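Long-range contact in D-2-hydroxyacid dehydrogensase protein (Ketogulonicigenium vulgare, PDB 4LSW), which probably catalyses the NAD(P)-dependent interconversion of D-2-hydroxyacids and the corresponding 2-oxoacids: residues L257-G262 and Q279-S284. Residues are numbered along the deposited sequence; the frame is centred on the assembly and turned at random.
Sequences LDVFEG and QPHHAS
In the probable active site, at the carboxyl edge of the Rossmann-type parallel sheet where the loops leaving strands 254-257 and 276-278 meet, the carboxylate of Asp258 is gripped by two successive backbone amides of the neighbouring loop. Its OD1 takes the N-H of His282 on the syn lone pair at 2.9 Å (N-H...O 153°), while OD2 accepts from the N of Ala283, also at 2.9 Å, on the syn side but 30° out of the carboxylate plane. With CG anti to the backbone N (chi1 -172°), the acid extends across to this loop. OD1 also lies in the plane of the His282 ring, at its edge, 3.5 Å from CD2. That ring is anchored within its own loop, its NE2 giving a nearly straight bond of 2.8 Å to Gln279 OE1. Upstream, Gln279 N donates to Leu257 O, which continues the strand pairing, and the edge of the Phe260 ring brings CE1 to 3.4 Å from Gln279 O. Val259 lies alongside His281, whose ND1 is hydrogen-bonded to Glu263, consistent with the family's catalytic His-Glu pair. Leu107 and Met111 of helix 101-116 touch Asp258. Were Asp258 an alanine, the amides of His282 and Ala283 would probably lose their carboxylate acceptors and the 279-284 loop be freer to shift. Two consecutive amides, one to each oxygen, thus satisfy a buried acid and fix the loop's course.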
ATOM      1  N   LEU A 257      -4.181   1.437 -11.977  1.00  6.33           N
ATOM      2  CA  LEU A 257      -4.523   0.887 -10.671  1.00  6.49           C
ATOM      3  C   LEU A 257      -3.538  -0.189 -10.246  1.00  7.70           C
ATOM      4  O   LEU A 257      -3.245  -1.095 -11.030  1.00  8.64           O
ATOM      5  CB  LEU A 257      -5.934   0.290 -10.729  1.00  9.76           C
ATOM      6  CG  LEU A 257      -7.057   1.213 -11.220  1.00  7.63           C
ATOM      7  CD1 LEU A 257      -8.352   0.417 -11.346  1.00 11.32           C
ATOM      8  CD2 LEU A 257      -7.278   2.384 -10.287  1.00  8.92           C
ATOM      9  N   ASP A 258      -3.030  -0.067  -9.021  1.00  8.03           N
ATOM     10  CA  ASP A 258      -2.119  -1.045  -8.445  1.00  8.98           C
ATOM     11  C   ASP A 258      -2.830  -1.808  -7.328  1.00 10.57           C
ATOM     12  O   ASP A 258      -2.275  -2.732  -6.765  1.00 13.49           O
ATOM     13  CB  ASP A 258      -0.840  -0.351  -7.930  1.00 10.52           C
ATOM     14  CG  ASP A 258       0.250  -1.341  -7.478  1.00  8.68           C
ATOM     15  OD1 ASP A 258       0.652  -2.216  -8.284  1.00  9.04           O
ATOM     16  OD2 ASP A 258       0.692  -1.212  -6.309  1.00  7.67           O
ATOM     17  N   VAL A 259      -4.066  -1.436  -7.014  1.00  9.21           N
ATOM     18  CA  VAL A 259      -4.772  -2.109  -5.933  1.00 10.21           C
ATOM     19  C   VAL A 259      -6.237  -2.268  -6.317  1.00 10.73           C
ATOM     20  O   VAL A 259      -6.797  -1.425  -7.027  1.00 12.41           O
ATOM     21  CB  VAL A 259      -4.670  -1.303  -4.653  1.00 11.22           C
ATOM     22  CG1 VAL A 259      -5.319   0.005  -4.873  1.00 15.18           C
ATOM     23  CG2 VAL A 259      -5.294  -2.041  -3.467  1.00 15.01           C
ATOM     24  N   PHE A 260      -6.842  -3.369  -5.877  1.00 12.34           N
ATOM     25  CA  PHE A 260      -8.207  -3.705  -6.280  1.00 13.85           C
ATOM     26  C   PHE A 260      -8.947  -4.401  -5.145  1.00 12.57           C
ATOM     27  O   PHE A 260      -8.342  -5.122  -4.356  1.00 15.41           O
ATOM     28  CB  PHE A 260      -8.203  -4.665  -7.471  1.00 12.35           C
ATOM     29  CG  PHE A 260      -7.366  -4.220  -8.641  1.00 11.29           C
ATOM     30  CD1 PHE A 260      -5.995  -4.450  -8.658  1.00 12.39           C
ATOM     31  CD2 PHE A 260      -7.954  -3.626  -9.744  1.00 11.24           C
ATOM     32  CE1 PHE A 260      -5.229  -4.054  -9.746  1.00 11.79           C
ATOM     33  CE2 PHE A 260      -7.200  -3.234 -10.838  1.00 10.75           C
ATOM     34  CZ  PHE A 260      -5.823  -3.454 -10.835  1.00 10.99           C
ATOM     35  N   GLU A 261     -10.261  -4.199  -5.074  1.00 13.31           N
ATOM     36  CA  GLU A 261     -11.082  -4.962  -4.139  1.00 14.86           C
ATOM     37  C   GLU A 261     -10.981  -6.442  -4.489  1.00 12.87           C
ATOM     38  O   GLU A 261     -11.087  -6.818  -5.658  1.00 13.88           O
ATOM     39  CB  GLU A 261     -12.546  -4.509  -4.202  1.00 15.92           C
ATOM     40  CG  GLU A 261     -12.823  -3.144  -3.585  1.00 15.59           C
ATOM     41  CD  GLU A 261     -12.744  -3.120  -2.068  1.00 20.04           C
ATOM     42  OE1 GLU A 261     -12.587  -4.187  -1.433  1.00 25.15           O
ATOM     43  OE2 GLU A 261     -12.842  -2.015  -1.498  1.00 20.76           O
ATOM     44  N   GLY A 262     -10.739  -7.272  -3.478  1.00 15.68           N
ATOM     45  CA  GLY A 262     -10.670  -8.708  -3.681  1.00 19.56           C
ATOM     46  C   GLY A 262      -9.461  -9.231  -4.447  1.00 21.08           C
ATOM     47  O   GLY A 262      -9.458 -10.381  -4.889  1.00 18.17           O
ATOM     48  N   GLN A 279      -1.785  -3.113 -12.577  1.00 10.81           N
ATOM     49  CA  GLN A 279      -0.551  -3.571 -11.922  1.00 11.98           C
ATOM     50  C   GLN A 279      -0.878  -4.450 -10.713  1.00 10.24           C
ATOM     51  O   GLN A 279      -1.835  -4.179  -9.981  1.00 10.42           O
ATOM     52  CB  GLN A 279       0.317  -2.380 -11.493  1.00 10.66           C
ATOM     53  CG  GLN A 279       0.778  -1.490 -12.630  1.00  9.51           C
ATOM     54  CD  GLN A 279       1.964  -2.055 -13.406  1.00 11.48           C
ATOM     55  OE1 GLN A 279       3.121  -1.906 -12.997  1.00  9.59           O
ATOM     56  NE2 GLN A 279       1.683  -2.696 -14.535  1.00 10.84           N
ATOM     57  N   PRO A 280      -0.079  -5.511 -10.487  1.00 10.71           N
ATOM     58  CA  PRO A 280      -0.422  -6.523  -9.476  1.00 12.80           C
ATOM     59  C   PRO A 280      -0.003  -6.181  -8.040  1.00 10.17           C
ATOM     60  O   PRO A 280       0.707  -6.958  -7.389  1.00 11.39           O
ATOM     61  CB  PRO A 280       0.332  -7.759  -9.975  1.00 11.22           C
ATOM     62  CG  PRO A 280       1.575  -7.177 -10.589  1.00 11.52           C
ATOM     63  CD  PRO A 280       1.095  -5.906 -11.283  1.00 11.92           C
ATOM     64  N   HIS A 281      -0.485  -5.047  -7.534  1.00 10.40           N
ATOM     65  CA  HIS A 281      -0.121  -4.558  -6.207  1.00  9.28           C
ATOM     66  C   HIS A 281       1.355  -4.718  -5.876  1.00 10.39           C
ATOM     67  O   HIS A 281       1.729  -5.373  -4.898  1.00 11.87           O
ATOM     68  CB  HIS A 281      -1.017  -5.143  -5.111  1.00 11.14           C
ATOM     69  CG  HIS A 281      -1.133  -4.262  -3.906  1.00 14.34           C
ATOM     70  ND1 HIS A 281      -2.136  -4.399  -2.968  1.00 18.59           N
ATOM     71  CD2 HIS A 281      -0.379  -3.212  -3.498  1.00 15.97           C
ATOM     72  CE1 HIS A 281      -1.984  -3.483  -2.028  1.00 18.89           C
ATOM     73  NE2 HIS A 281      -0.925  -2.750  -2.325  1.00 17.71           N
ATOM     74  N   HIS A 282       2.188  -4.093  -6.698  1.00 10.45           N
ATOM     75  CA  HIS A 282       3.621  -4.175  -6.469  1.00 10.19           C
ATOM     76  C   HIS A 282       4.288  -2.813  -6.309  1.00 10.57           C
ATOM     77  O   HIS A 282       5.493  -2.691  -6.545  1.00 10.35           O
ATOM     78  CB  HIS A 282       4.328  -5.013  -7.552  1.00 11.35           C
ATOM     79  CG  HIS A 282       4.455  -4.335  -8.884  1.00 10.52           C
ATOM     80  ND1 HIS A 282       5.577  -4.460  -9.680  1.00  8.67           N
ATOM     81  CD2 HIS A 282       3.595  -3.552  -9.577  1.00  9.76           C
ATOM     82  CE1 HIS A 282       5.409  -3.773 -10.793  1.00  9.99           C
ATOM     83  NE2 HIS A 282       4.207  -3.220 -10.763  1.00 11.18           N
ATOM     84  N   ALA A 283       3.537  -1.798  -5.887  1.00  8.83           N
ATOM     85  CA  ALA A 283       4.163  -0.496  -5.612  1.00  9.03           C
ATOM     86  C   ALA A 283       5.354  -0.565  -4.648  1.00  9.62           C
ATOM     87  O   ALA A 283       6.335   0.165  -4.817  1.00  8.44           O
ATOM     88  CB  ALA A 283       3.134   0.514  -5.108  1.00  9.48           C
ATOM     89  N   SER A 284       5.293  -1.448  -3.655  1.00  8.32           N
ATOM     90  CA  SER A 284       6.415  -1.609  -2.733  1.00  9.12           C
ATOM     91  C   SER A 284       7.318  -2.777  -3.140  1.00  7.03           C
ATOM     92  O   SER A 284       8.233  -3.143  -2.401  1.00  9.31           O
ATOM     93  CB  SER A 284       5.921  -1.811  -1.303  1.00 12.84           C
ATOM     94  OG  SER A 284       5.293  -3.068  -1.163  1.00 14.51           O
TER